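Local coordinates for mitogen-activated protein kinase, putative (Map kinase-like protein) (Leishmania major, PDB 3PG1) that probably transfers phosphate from ATP to serine and threonine residues of other proteins, as a member of the MAP kinase family, at residues G36-G41 / A50-F55; L72-L77 / F339-T344; R78-L83 / K351-E356; R95-H100 / L109-E114. One frame throughout, in Å; residues are numbered along the deposited sequence.

Contact 1. Residues G36-G41 / A50-F55; sequences GAVCAG and AIKRVF
The beta hairpin of strands 36-42 and 48-54 belongs to the five-stranded antiparallel sheet of the kinase N-lobe. By family sequence, Gly36 ends the glycine-rich loop and Lys52 is the lysine of the VAIK motif. The axes of the short segments approach to 4.5 Å with 154° between their directions, and four backbone bonds set the register. In the hydrogen-bonded pair Cys39–Ile51, Ile51 N reaches Cys39 O at 2.7 Å, an almost straight bond of 176° at the hydrogen. The return bond, Cys39 N to Ile51 O at 3.0 Å, leaves from above the carbonyl plane. Arg53 N meets Ala37 O at 2.9 Å, whereas Ala37 N to Arg53 O stretches to 3.2 Å, so the pair nearer Gly36 is the looser one.

Val38 and Lys52 form the non-hydrogen-bonded pair between them. With CG1 anti to the backbone N (chi1 -169°), Val38 sends that methyl to Ala50 CB at 4.0 Å, while CG2 touches Lys52 CG at 4.1 Å, the two side chains crossing obliquely. The lysine chain stays extended beyond CG, carrying NZ clear of the hairpin toward Glu79 of helix 70-85, with which it makes a long, weak ion pair. That pairing is consistent with the lysine–glutamate link of protein kinases.

The face bearing Ala37, Cys39, Ile51 and Arg53 is covered by helix 7-19, where Leu13 packs on the last three and Glu16 forms a salt bridge with Arg53 NE. Strands 25-33 and 108-114 flank the hairpin on its two edges.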
loop_
_atom_site.group_PDB
_atom_site.type_symbol
_atom_site.label_atom_id
_atom_site.label_comp_id
_atom_site.label_asym_id
_atom_site.label_seq_id
_atom_site.Cartn_x
_atom_site.Cartn_y
_atom_site.Cartn_z
ATOM N N GLY A 36 6.289 -16.185 -6.639
ATOM C CA GLY A 36 5.677 -16.839 -5.488
ATOM C C GLY A 36 4.228 -17.256 -5.633
ATOM O O GLY A 36 3.488 -16.714 -6.457
ATOM N N ALA A 37 3.818 -18.213 -4.799
ATOM C CA ALA A 37 2.458 -18.743 -4.732
ATOM C C ALA A 37 1.918 -18.528 -3.318
ATOM O O ALA A 37 2.671 -18.640 -2.349
ATOM C CB ALA A 37 2.456 -20.227 -5.070
ATOM N N VAL A 38 0.625 -18.202 -3.203
ATOM C CA VAL A 38 -0.019 -17.951 -1.915
ATOM C C VAL A 38 -1.112 -18.990 -1.652
ATOM O O VAL A 38 -1.932 -19.266 -2.531
ATOM C CB VAL A 38 -0.557 -16.494 -1.783
ATOM C CG1 VAL A 38 -0.985 -16.189 -0.346
ATOM C CG2 VAL A 38 0.472 -15.471 -2.255
ATOM N N CYS A 39 -1.118 -19.558 -0.432
ATOM C CA CYS A 39 -2.124 -20.509 0.022
ATOM C C CYS A 39 -2.745 -20.029 1.319
ATOM O O CYS A 39 -2.043 -19.501 2.179
ATOM C CB CYS A 39 -1.525 -21.902 0.183
ATOM S SG CYS A 39 -1.390 -22.834 -1.360
ATOM N N ALA A 40 -4.058 -20.218 1.463
ATOM C CA ALA A 40 -4.749 -19.876 2.695
ATOM C C ALA A 40 -4.693 -21.098 3.625
ATOM O O ALA A 40 -5.111 -22.200 3.248
ATOM C CB ALA A 40 -6.185 -19.477 2.409
ATOM N N GLY A 41 -4.110 -20.894 4.800
ATOM C CA GLY A 41 -3.958 -21.918 5.821
ATOM C C GLY A 41 -4.454 -21.443 7.169
ATOM O O GLY A 41 -5.139 -20.417 7.256
ATOM N N ALA A 50 -2.135 -16.436 5.471
ATOM C CA ALA A 50 -1.794 -16.488 4.064
ATOM C C ALA A 50 -0.332 -16.951 4.057
ATOM O O ALA A 50 0.525 -16.345 4.713
ATOM C CB ALA A 50 -1.926 -15.099 3.435
ATOM N N ILE A 51 -0.062 -18.076 3.396
ATOM C CA ILE A 51 1.302 -18.606 3.349
ATOM C C ILE A 51 1.879 -18.505 1.940
ATOM O O ILE A 51 1.460 -19.235 1.025
ATOM C CB ILE A 51 1.442 -20.018 3.972
ATOM C CG1 ILE A 51 0.894 -20.048 5.434
ATOM C CG2 ILE A 51 2.908 -20.481 3.910
ATOM C CD1 ILE A 51 0.347 -21.419 5.897
ATOM N N LYS A 52 2.845 -17.583 1.782
ATOM C CA LYS A 52 3.550 -17.341 0.530
ATOM C C LYS A 52 4.828 -18.167 0.490
ATOM O O LYS A 52 5.605 -18.168 1.450
ATOM C CB LYS A 52 3.852 -15.840 0.348
ATOM C CG LYS A 52 4.360 -15.477 -1.051
ATOM C CD LYS A 52 4.637 -13.985 -1.157
ATOM C CE LYS A 52 5.494 -13.621 -2.345
ATOM N NZ LYS A 52 5.821 -12.165 -2.365
ATOM N N ARG A 53 5.031 -18.873 -0.627
ATOM C CA ARG A 53 6.183 -19.736 -0.884
ATOM C C ARG A 53 6.963 -19.151 -2.068
ATOM O O ARG A 53 6.445 -19.108 -3.179
ATOM C CB ARG A 53 5.694 -21.171 -1.183
ATOM C CG ARG A 53 6.776 -22.224 -1.389
ATOM C CD ARG A 53 6.143 -23.441 -2.032
ATOM N NE ARG A 53 7.101 -24.499 -2.356
ATOM C CZ ARG A 53 7.562 -24.754 -3.579
ATOM N NH1 ARG A 53 7.186 -23.999 -4.606
ATOM N NH2 ARG A 53 8.401 -25.762 -3.783
ATOM N N VAL A 54 8.191 -18.683 -1.807
ATOM C CA VAL A 54 9.098 -18.081 -2.788
ATOM C C VAL A 54 10.157 -19.144 -3.128
ATOM O O VAL A 54 10.951 -19.526 -2.259
ATOM C CB VAL A 54 9.745 -16.773 -2.247
ATOM C CG1 VAL A 54 10.744 -16.192 -3.243
ATOM C CG2 VAL A 54 8.689 -15.728 -1.859
ATOM N N PHE A 55 10.145 -19.634 -4.383
ATOM C CA PHE A 55 11.092 -20.646 -4.842
ATOM C C PHE A 55 11.690 -20.310 -6.224
ATOM O O PHE A 55 12.792 -19.750 -6.294
ATOM C CB PHE A 55 10.475 -22.064 -4.767
ATOM C CG PHE A 55 11.303 -23.215 -5.308
ATOM C CD1 PHE A 55 12.648 -23.350 -4.971
ATOM C CD2 PHE A 55 10.720 -24.201 -6.100
ATOM C CE1 PHE A 55 13.404 -24.423 -5.457
ATOM C CE2 PHE A 55 11.474 -25.276 -6.576
ATOM C CZ PHE A 55 12.809 -25.384 -6.246
#

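Contact 2. Residues L72-L77 / F339-T344; sequences LCKRVL and FDESVT
The Phe339 ring presents its edge to helix 70-85: Leu77 CG lies in the ring plane, 4.0 Å from CE1, and Lys74 CG comes near that plane on the CE2 side at 3.9 Å. CZ, at the end of the ring, comes within 4.0 Å of Lys74 O of the helix backbone. Arg78 and Arg81 of the same helix also touch the ring. The helix occupies the place of helix C in the kinase fold, and the partner segment is an irregular loop leading into helix 346-360, so the contact fastens the C-terminal extension to the N-lobe, as in other MAP kinases.

The loop is shaped by a type I beta turn from Asp340 to Val343. Lys74 curls against this turn. Its CG is anti to the backbone N (chi1 -168°), which directs the chain outward from the helix, and bends at the next three torsions then fold it over the loop. CD rests on Val343 O at 3.2 Å and on Val343 CG2 at 3.8 Å. NZ gives only a weak bond to Glu341 O at 3.3 Å, and the Glu341 carboxylate is too far from it for a salt bridge. That carboxylate instead makes a long, weak ion pair with Arg78.

Within the turn, Asp340 OD1 accepts from two groups of one residue. Ser342 N reaches its anti lone pair at 3.3 Å, which makes the Asx turn; Ser342 OG also donates, from the syn side and 30° out of the carboxylate plane, at a short 2.5 Å.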
loop_
_atom_site.group_PDB
_atom_site.type_symbol
_atom_site.label_atom_id
_atom_site.label_comp_id
_atom_site.label_asym_id
_atom_site.label_seq_id
_atom_site.Cartn_x
_atom_site.Cartn_y
_atom_site.Cartn_z
ATOM N N LEU A 72 16.791 -10.394 -8.212
ATOM C CA LEU A 72 15.545 -10.947 -7.665
ATOM C C LEU A 72 15.639 -11.175 -6.156
ATOM O O LEU A 72 14.690 -10.841 -5.443
ATOM C CB LEU A 72 15.110 -12.229 -8.406
ATOM C CG LEU A 72 14.935 -12.105 -9.931
ATOM C CD1 LEU A 72 14.692 -13.461 -10.569
ATOM C CD2 LEU A 72 13.847 -11.096 -10.299
ATOM N N CYS A 73 16.805 -11.690 -5.675
ATOM C CA CYS A 73 17.086 -11.918 -4.255
ATOM C C CYS A 73 16.977 -10.594 -3.493
ATOM O O CYS A 73 16.274 -10.540 -2.475
ATOM C CB CYS A 73 18.455 -12.562 -4.062
ATOM S SG CYS A 73 18.791 -13.118 -2.374
ATOM N N LYS A 74 17.607 -9.516 -4.035
ATOM C CA LYS A 74 17.596 -8.158 -3.482
ATOM C C LYS A 74 16.175 -7.586 -3.416
ATOM O O LYS A 74 15.823 -6.954 -2.418
ATOM C CB LYS A 74 18.522 -7.227 -4.292
ATOM C CG LYS A 74 18.801 -5.877 -3.628
ATOM C CD LYS A 74 20.206 -5.359 -3.928
ATOM C CE LYS A 74 20.330 -4.556 -5.209
ATOM N NZ LYS A 74 19.791 -3.175 -5.067
ATOM N N ARG A 75 15.376 -7.795 -4.477
ATOM C CA ARG A 75 13.990 -7.337 -4.553
ATOM C C ARG A 75 13.165 -7.961 -3.408
ATOM O O ARG A 75 12.454 -7.242 -2.707
ATOM C CB ARG A 75 13.386 -7.686 -5.926
ATOM C CG ARG A 75 11.869 -7.493 -6.013
ATOM C CD ARG A 75 11.310 -8.012 -7.325
ATOM N NE ARG A 75 10.369 -7.063 -7.921
ATOM C CZ ARG A 75 10.723 -6.028 -8.678
ATOM N NH1 ARG A 75 12.005 -5.791 -8.938
ATOM N NH2 ARG A 75 9.800 -5.215 -9.173
ATOM N N VAL A 76 13.278 -9.292 -3.222
ATOM C CA VAL A 76 12.553 -10.019 -2.168
ATOM C C VAL A 76 13.064 -9.641 -0.756
ATOM O O VAL A 76 12.253 -9.483 0.157
ATOM C CB VAL A 76 12.480 -11.560 -2.419
ATOM C CG1 VAL A 76 11.490 -12.218 -1.464
ATOM C CG2 VAL A 76 12.064 -11.856 -3.854
ATOM N N LEU A 77 14.402 -9.451 -0.600
ATOM C CA LEU A 77 15.008 -9.052 0.671
ATOM C C LEU A 77 14.462 -7.687 1.110
ATOM O O LEU A 77 14.129 -7.515 2.284
ATOM C CB LEU A 77 16.549 -9.022 0.592
ATOM C CG LEU A 77 17.276 -8.687 1.905
ATOM C CD1 LEU A 77 16.925 -9.672 3.016
ATOM C CD2 LEU A 77 18.769 -8.578 1.701
ATOM N N PHE A 339 17.873 0.705 3.720
ATOM C CA PHE A 339 18.237 -0.474 2.940
ATOM C C PHE A 339 19.507 -0.115 2.161
ATOM O O PHE A 339 19.529 0.890 1.431
ATOM C CB PHE A 339 17.106 -0.966 2.019
ATOM C CG PHE A 339 17.393 -2.306 1.370
ATOM C CD1 PHE A 339 16.978 -3.490 1.967
ATOM C CD2 PHE A 339 18.100 -2.383 0.174
ATOM C CE1 PHE A 339 17.258 -4.733 1.378
ATOM C CE2 PHE A 339 18.382 -3.621 -0.415
ATOM C CZ PHE A 339 17.954 -4.789 0.189
ATOM N N ASP A 340 20.585 -0.890 2.377
ATOM C CA ASP A 340 21.854 -0.651 1.690
ATOM C C ASP A 340 21.765 -1.326 0.309
ATOM O O ASP A 340 21.818 -2.551 0.211
ATOM C CB ASP A 340 23.046 -1.169 2.527
ATOM C CG ASP A 340 24.406 -0.626 2.115
ATOM O OD1 ASP A 340 24.675 -0.563 0.899
ATOM O OD2 ASP A 340 25.213 -0.295 3.014
ATOM N N GLU A 341 21.539 -0.514 -0.739
ATOM C CA GLU A 341 21.364 -0.984 -2.110
ATOM C C GLU A 341 22.670 -1.338 -2.838
ATOM O O GLU A 341 22.620 -1.926 -3.921
ATOM C CB GLU A 341 20.472 -0.026 -2.914
ATOM C CG GLU A 341 19.018 -0.470 -2.931
ATOM C CD GLU A 341 18.028 0.563 -2.437
ATOM O OE1 GLU A 341 18.085 1.720 -2.915
ATOM O OE2 GLU A 341 17.174 0.208 -1.593
ATOM N N SER A 342 23.829 -1.056 -2.200
ATOM C CA SER A 342 25.158 -1.406 -2.713
ATOM C C SER A 342 25.397 -2.931 -2.646
ATOM O O SER A 342 26.325 -3.428 -3.290
ATOM C CB SER A 342 26.247 -0.663 -1.946
ATOM O OG SER A 342 26.518 -1.273 -0.694
ATOM N N VAL A 343 24.564 -3.667 -1.856
ATOM C CA VAL A 343 24.657 -5.130 -1.732
ATOM C C VAL A 343 24.348 -5.778 -3.080
ATOM O O VAL A 343 23.435 -5.338 -3.786
ATOM C CB VAL A 343 23.848 -5.755 -0.553
ATOM C CG1 VAL A 343 24.307 -5.204 0.796
ATOM C CG2 VAL A 343 22.336 -5.587 -0.732
ATOM N N THR A 344 25.160 -6.759 -3.470
ATOM C CA THR A 344 25.027 -7.425 -4.762
ATOM C C THR A 344 25.226 -8.932 -4.646
ATOM O O THR A 344 24.598 -9.692 -5.381
ATOM C CB THR A 344 25.918 -6.725 -5.820
ATOM O OG1 THR A 344 25.626 -7.250 -7.112
ATOM C CG2 THR A 344 27.419 -6.827 -5.518
#

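Contact 3. Residues R78-L83 / K351-E356; sequences REIRLL and KIFTAE
Glu356 OE1 is joined to Arg81 through a water that donates to it at 3.1 Å and to Arg81 O at 2.7 Å; the same oxygen also takes a hydrogen bond from Asn84 ND2. The other oxygen, OE2, makes the direct salt bridge, 2.9 Å from Arg81 NE. NE comes from above the carboxylate, 57° out of its plane, and the bond is bent, an approach that suits charge attraction and is not lined up with a lone pair in the plane. The bend of Arg81 at chi3 (45°), added to one at chi2, lets the chain wrap across the carboxylate: Arg81 CG is 3.7 Å from Glu356 CD, and the two side chains meet at about a right angle.

Apolar contacts accompany the bridge. Ile352 CG2 touches Arg81 CD at 3.9 Å, and Ile80 CG2 approaches Phe353 CE2 obliquely at 4.3 Å. These side chains span a wide gap, since the helix axes come no closer than 10.9 Å, at 21° between directions. The pair joins helix 70-85, the helix C of the kinase fold, to helix 346-360 of the C-terminal extension. Phe353 reaches on to Leu109 of the sheet, where Ile80 packs as well.

Further along the guanidinium, Arg81 NH1 bonds to His338 O, so the arginine ties the helix to the extension at two points. With an arginine at one oxygen and an amide and a water at the other, Glu356 is probably held as the anion, and partners at both oxygens probably restrict the turning of the carboxylate about CG–CD.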
loop_
_atom_site.group_PDB
_atom_site.type_symbol
_atom_site.label_atom_id
_atom_site.label_comp_id
_atom_site.label_asym_id
_atom_site.label_seq_id
_atom_site.Cartn_x
_atom_site.Cartn_y
_atom_site.Cartn_z
ATOM N N ARG A 78 14.317 -6.749 0.155
ATOM C CA ARG A 78 13.757 -5.426 0.445
ATOM C C ARG A 78 12.280 -5.515 0.875
ATOM O O ARG A 78 11.886 -4.852 1.833
ATOM C CB ARG A 78 13.935 -4.474 -0.739
ATOM C CG ARG A 78 13.738 -3.014 -0.302
ATOM C CD ARG A 78 14.033 -1.993 -1.380
ATOM N NE ARG A 78 13.966 -0.632 -0.835
ATOM C CZ ARG A 78 12.843 0.073 -0.700
ATOM N NH1 ARG A 78 11.676 -0.437 -1.074
ATOM N NH2 ARG A 78 12.884 1.299 -0.192
ATOM N N GLU A 79 11.477 -6.359 0.195
ATOM C CA GLU A 79 10.066 -6.537 0.548
ATOM C C GLU A 79 9.949 -7.110 1.968
ATOM O O GLU A 79 9.086 -6.714 2.742
ATOM C CB GLU A 79 9.381 -7.501 -0.438
ATOM C CG GLU A 79 9.257 -6.977 -1.861
ATOM C CD GLU A 79 8.473 -7.861 -2.816
ATOM O OE1 GLU A 79 7.908 -8.886 -2.367
ATOM O OE2 GLU A 79 8.410 -7.514 -4.016
ATOM N N ILE A 80 10.836 -8.048 2.298
ATOM C CA ILE A 80 10.883 -8.713 3.596
ATOM C C ILE A 80 11.344 -7.789 4.699
ATOM O O ILE A 80 10.729 -7.758 5.764
ATOM C CB ILE A 80 11.697 -10.047 3.463
ATOM C CG1 ILE A 80 10.761 -11.213 3.181
ATOM C CG2 ILE A 80 12.647 -10.353 4.636
ATOM C CD1 ILE A 80 10.054 -11.150 1.842
ATOM N N ARG A 81 12.433 -7.069 4.463
ATOM C CA ARG A 81 12.977 -6.115 5.432
ATOM C C ARG A 81 11.936 -5.041 5.786
ATOM O O ARG A 81 11.807 -4.696 6.956
ATOM C CB ARG A 81 14.279 -5.479 4.890
ATOM C CG ARG A 81 15.493 -6.458 4.950
ATOM C CD ARG A 81 16.798 -5.785 5.343
ATOM N NE ARG A 81 16.586 -4.884 6.475
ATOM C CZ ARG A 81 16.952 -3.609 6.500
ATOM N NH1 ARG A 81 17.643 -3.088 5.492
ATOM N NH2 ARG A 81 16.664 -2.855 7.550
ATOM N N LEU A 82 11.166 -4.558 4.784
ATOM C CA LEU A 82 10.118 -3.553 4.982
ATOM C C LEU A 82 8.985 -4.092 5.806
ATOM O O LEU A 82 8.526 -3.392 6.710
ATOM C CB LEU A 82 9.594 -3.030 3.643
ATOM C CG LEU A 82 10.298 -1.806 3.123
ATOM C CD1 LEU A 82 9.941 -1.546 1.688
ATOM C CD2 LEU A 82 9.988 -0.599 4.002
ATOM N N LEU A 83 8.566 -5.362 5.549
ATOM C CA LEU A 83 7.487 -6.015 6.318
ATOM C C LEU A 83 7.870 -6.176 7.764
ATOM O O LEU A 83 7.064 -5.932 8.659
ATOM C CB LEU A 83 7.152 -7.391 5.745
ATOM C CG LEU A 83 6.027 -7.486 4.714
ATOM C CD1 LEU A 83 5.862 -8.942 4.260
ATOM C CD2 LEU A 83 4.685 -6.953 5.270
ATOM N N LYS A 351 22.741 -14.103 4.401
ATOM C CA LYS A 351 23.115 -13.782 5.784
ATOM C C LYS A 351 22.105 -12.781 6.361
ATOM O O LYS A 351 21.712 -12.925 7.518
ATOM C CB LYS A 351 24.531 -13.189 5.848
ATOM N N ILE A 352 21.673 -11.786 5.548
ATOM C CA ILE A 352 20.674 -10.782 5.958
ATOM C C ILE A 352 19.319 -11.469 6.189
ATOM O O ILE A 352 18.657 -11.131 7.162
ATOM C CB ILE A 352 20.595 -9.527 5.031
ATOM C CG1 ILE A 352 21.987 -8.874 4.835
ATOM C CG2 ILE A 352 19.575 -8.485 5.567
ATOM C CD1 ILE A 352 22.070 -7.879 3.654
ATOM N N PHE A 353 18.943 -12.471 5.351
ATOM C CA PHE A 353 17.706 -13.240 5.533
ATOM C C PHE A 353 17.746 -13.982 6.867
ATOM O O PHE A 353 16.771 -13.923 7.623
ATOM C CB PHE A 353 17.453 -14.224 4.377
ATOM C CG PHE A 353 16.886 -13.617 3.110
ATOM C CD1 PHE A 353 17.674 -13.478 1.972
ATOM C CD2 PHE A 353 15.552 -13.216 3.045
ATOM C CE1 PHE A 353 17.143 -12.938 0.797
ATOM C CE2 PHE A 353 15.023 -12.677 1.868
ATOM C CZ PHE A 353 15.818 -12.557 0.748
ATOM N N THR A 354 18.901 -14.618 7.183
ATOM C CA THR A 354 19.143 -15.328 8.444
ATOM C C THR A 354 19.064 -14.329 9.610
ATOM O O THR A 354 18.429 -14.631 10.622
ATOM C CB THR A 354 20.473 -16.107 8.395
ATOM O OG1 THR A 354 20.536 -16.862 7.183
ATOM C CG2 THR A 354 20.646 -17.050 9.577
ATOM N N ALA A 355 19.654 -13.123 9.430
ATOM C CA ALA A 355 19.630 -12.035 10.412
ATOM C C ALA A 355 18.206 -11.484 10.580
ATOM O O ALA A 355 17.825 -11.120 11.696
ATOM C CB ALA A 355 20.575 -10.922 9.986
ATOM N N GLU A 356 17.421 -11.437 9.480
ATOM C CA GLU A 356 16.032 -10.965 9.497
ATOM C C GLU A 356 15.125 -11.984 10.179
ATOM O O GLU A 356 14.188 -11.578 10.862
ATOM C CB GLU A 356 15.519 -10.612 8.086
ATOM C CG GLU A 356 16.039 -9.287 7.539
ATOM C CD GLU A 356 15.597 -8.028 8.267
ATOM O OE1 GLU A 356 14.427 -7.975 8.712
ATOM O OE2 GLU A 356 16.418 -7.089 8.379
HETATM O O HOH W 1 13.735 -4.963 8.784
#

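Contact 4. Residues R95-H100 / L109-E114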
loop_
_atom_site.group_PDB
_atom_site.type_symbol
_atom_site.label_atom_id
_atom_site.label_comp_id
_atom_site.label_asym_id
_atom_site.label_seq_id
_atom_site.Cartn_x
_atom_site.Cartn_y
_atom_site.Cartn_z
ATOM N N ARG A 95 3.837 -12.412 10.330
ATOM C CA ARG A 95 3.364 -13.308 11.402
ATOM C C ARG A 95 4.458 -14.320 11.636
ATOM O O ARG A 95 4.622 -14.847 12.745
ATOM C CB ARG A 95 2.096 -14.088 10.981
ATOM C CG ARG A 95 0.804 -13.285 11.019
ATOM C CD ARG A 95 0.268 -13.086 12.415
ATOM N NE ARG A 95 -0.409 -14.275 12.931
ATOM C CZ ARG A 95 -1.338 -14.239 13.880
ATOM N NH1 ARG A 95 -1.722 -13.080 14.401
ATOM N NH2 ARG A 95 -1.903 -15.362 14.305
ATOM N N ASP A 96 5.170 -14.641 10.547
ATOM C CA ASP A 96 6.247 -15.621 10.535
ATOM C C ASP A 96 7.067 -15.512 9.254
ATOM O O ASP A 96 6.573 -15.067 8.223
ATOM C CB ASP A 96 5.671 -17.039 10.670
ATOM C CG ASP A 96 6.616 -18.088 11.203
ATOM O OD1 ASP A 96 7.788 -17.751 11.473
ATOM O OD2 ASP A 96 6.187 -19.253 11.342
ATOM N N ILE A 97 8.322 -15.955 9.339
ATOM C CA ILE A 97 9.294 -15.999 8.253
ATOM C C ILE A 97 10.311 -17.118 8.546
ATOM O O ILE A 97 10.789 -17.259 9.679
ATOM C CB ILE A 97 9.959 -14.623 7.975
ATOM C CG1 ILE A 97 10.903 -14.708 6.739
ATOM C CG2 ILE A 97 10.653 -14.037 9.242
ATOM C CD1 ILE A 97 11.436 -13.440 6.209
ATOM N N PHE A 98 10.594 -17.932 7.526
ATOM C CA PHE A 98 11.536 -19.052 7.603
ATOM C C PHE A 98 12.144 -19.331 6.235
ATOM O O PHE A 98 11.457 -19.200 5.215
ATOM C CB PHE A 98 10.943 -20.314 8.292
ATOM C CG PHE A 98 9.508 -20.674 7.978
ATOM C CD1 PHE A 98 8.453 -20.013 8.600
ATOM C CD2 PHE A 98 9.210 -21.726 7.123
ATOM C CE1 PHE A 98 7.124 -20.347 8.310
ATOM C CE2 PHE A 98 7.882 -22.079 6.857
ATOM C CZ PHE A 98 6.847 -21.378 7.442
ATOM N N VAL A 99 13.452 -19.636 6.215
ATOM C CA VAL A 99 14.229 -19.865 4.996
ATOM C C VAL A 99 14.851 -21.246 4.957
ATOM O O VAL A 99 15.483 -21.675 5.928
ATOM C CB VAL A 99 15.300 -18.765 4.750
ATOM C CG1 VAL A 99 14.679 -17.511 4.151
ATOM C CG2 VAL A 99 16.079 -18.432 6.025
ATOM N N HIS A 100 14.667 -21.944 3.829
ATOM C CA HIS A 100 15.251 -23.264 3.620
ATOM C C HIS A 100 16.328 -23.122 2.556
ATOM O O HIS A 100 16.014 -22.978 1.375
ATOM C CB HIS A 100 14.187 -24.307 3.217
ATOM C CG HIS A 100 14.760 -25.666 2.900
ATOM N ND1 HIS A 100 14.572 -26.261 1.657
ATOM C CD2 HIS A 100 15.531 -26.482 3.659
ATOM C CE1 HIS A 100 15.211 -27.417 1.711
ATOM N NE2 HIS A 100 15.808 -27.593 2.891
ATOM N N LEU A 109 11.851 -19.647 0.470
ATOM C CA LEU A 109 11.470 -18.648 1.466
ATOM C C LEU A 109 9.962 -18.697 1.676
ATOM O O LEU A 109 9.185 -18.770 0.716
ATOM C CB LEU A 109 11.979 -17.238 1.089
ATOM C CG LEU A 109 11.330 -15.996 1.748
ATOM C CD1 LEU A 109 11.624 -15.911 3.239
ATOM C CD2 LEU A 109 11.808 -14.737 1.094
ATOM N N TYR A 110 9.563 -18.712 2.946
ATOM C CA TYR A 110 8.163 -18.791 3.339
ATOM C C TYR A 110 7.799 -17.571 4.126
ATOM O O TYR A 110 8.524 -17.156 5.043
ATOM C CB TYR A 110 7.874 -20.070 4.134
ATOM C CG TYR A 110 8.343 -21.333 3.445
ATOM C CD1 TYR A 110 7.476 -22.090 2.663
ATOM C CD2 TYR A 110 9.663 -21.764 3.562
ATOM C CE1 TYR A 110 7.905 -23.252 2.021
ATOM C CE2 TYR A 110 10.114 -22.902 2.894
ATOM C CZ TYR A 110 9.228 -23.654 2.137
ATOM O OH TYR A 110 9.676 -24.771 1.474
ATOM N N LEU A 111 6.673 -16.984 3.739
ATOM C CA LEU A 111 6.158 -15.769 4.322
ATOM C C LEU A 111 4.757 -15.957 4.796
ATOM O O LEU A 111 3.871 -16.347 4.033
ATOM C CB LEU A 111 6.237 -14.648 3.288
ATOM C CG LEU A 111 7.651 -14.324 2.853
ATOM C CD1 LEU A 111 7.653 -13.537 1.555
ATOM C CD2 LEU A 111 8.418 -13.641 3.986
ATOM N N VAL A 112 4.560 -15.691 6.071
ATOM C CA VAL A 112 3.263 -15.854 6.702
ATOM C C VAL A 112 2.726 -14.502 7.188
ATOM O O VAL A 112 3.417 -13.758 7.917
ATOM C CB VAL A 112 3.312 -16.904 7.838
ATOM C CG1 VAL A 112 1.908 -17.307 8.266
ATOM C CG2 VAL A 112 4.122 -18.138 7.431
ATOM N N THR A 113 1.493 -14.189 6.758
ATOM C CA THR A 113 0.781 -12.972 7.172
ATOM C C THR A 113 -0.633 -13.390 7.553
ATOM O O THR A 113 -1.084 -14.444 7.113
ATOM C CB THR A 113 0.833 -11.880 6.076
ATOM O OG1 THR A 113 0.326 -12.389 4.838
ATOM C CG2 THR A 113 2.241 -11.305 5.872
ATOM N N GLU A 114 -1.312 -12.609 8.395
ATOM C CA GLU A 114 -2.678 -12.899 8.806
ATOM C C GLU A 114 -3.572 -12.743 7.577
ATOM O O GLU A 114 -3.449 -11.753 6.865
ATOM C CB GLU A 114 -3.129 -11.937 9.935
ATOM C CG GLU A 114 -4.422 -12.374 10.620
ATOM C CD GLU A 114 -5.124 -11.353 11.499
ATOM O OE1 GLU A 114 -6.371 -11.420 11.597
ATOM O OE2 GLU A 114 -4.439 -10.485 12.089
#
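Phe98 has CG between its backbone N and carbonyl carbon (chi1 40°), which folds its ring across the strand onto Tyr110, whose own CG is anti to its carbonyl carbon. Tyr110 CB therefore sits over the Phe98 face, 3.7 Å from the ring centroid, in a CH-pi contact. The two rings are almost parallel (16°) but slid apart, with centroids 5.2 Å from each other, so they scarcely overlap. Beside them Val112 CG2 meets Phe98 CE1.

On the other face Leu109 CD1 touches both Val99 CG1 at 3.6 Å and Ile97 CG1 at 3.8 Å, while Leu111 runs alongside Ile97.

At the open end of the hairpin there is a classic beta bulge: Val112 O accepts from both Arg95 N at 2.8 Å and Asp96 N at 3.3 Å, the two donors lying on the same face of the carbonyl. Regular antiparallel pairing follows, with Val112 N to Asp96 O at 3.0 Å and Tyr110 N to Phe98 O at 3.0 Å. Arg95 draws near Glu114 by charge alone; its salt bridge is to Asp43.

Strand 96-100 is an outermost strand of the N-lobe sheet, and strand 108-114 is bonded beyond it to strand 48-54. Helices 70-85 and 346-360 cover the Ile97 and Leu109 face through Ile80, Val357 and Phe353, whereas Glu16 of helix 7-19 takes the Tyr110 hydroxyl on the opposite face.

How the contacts relate
From the N terminus, contact 1 closes first, as a short hairpin, before any other opens. Helix 70-85 then starts two long loops: 72-77 waits for 339-344, and 78-83 for 351-356, so contacts 2 and 3 cross along the chain. Contact 4, a second hairpin, closes locally and nests inside both. Contacts 1 and 4 are neighbours in one sheet, their centres about 9 Å apart, through Lys52 N to Leu111 O and Val54 N to Leu109 O. Contact 3 packs on contact 4 through Ile80 and Phe353. The hairpins supply four of the five strands of the N-lobe sheet, and the two long-range contacts bind the C-terminal extension back onto its helix.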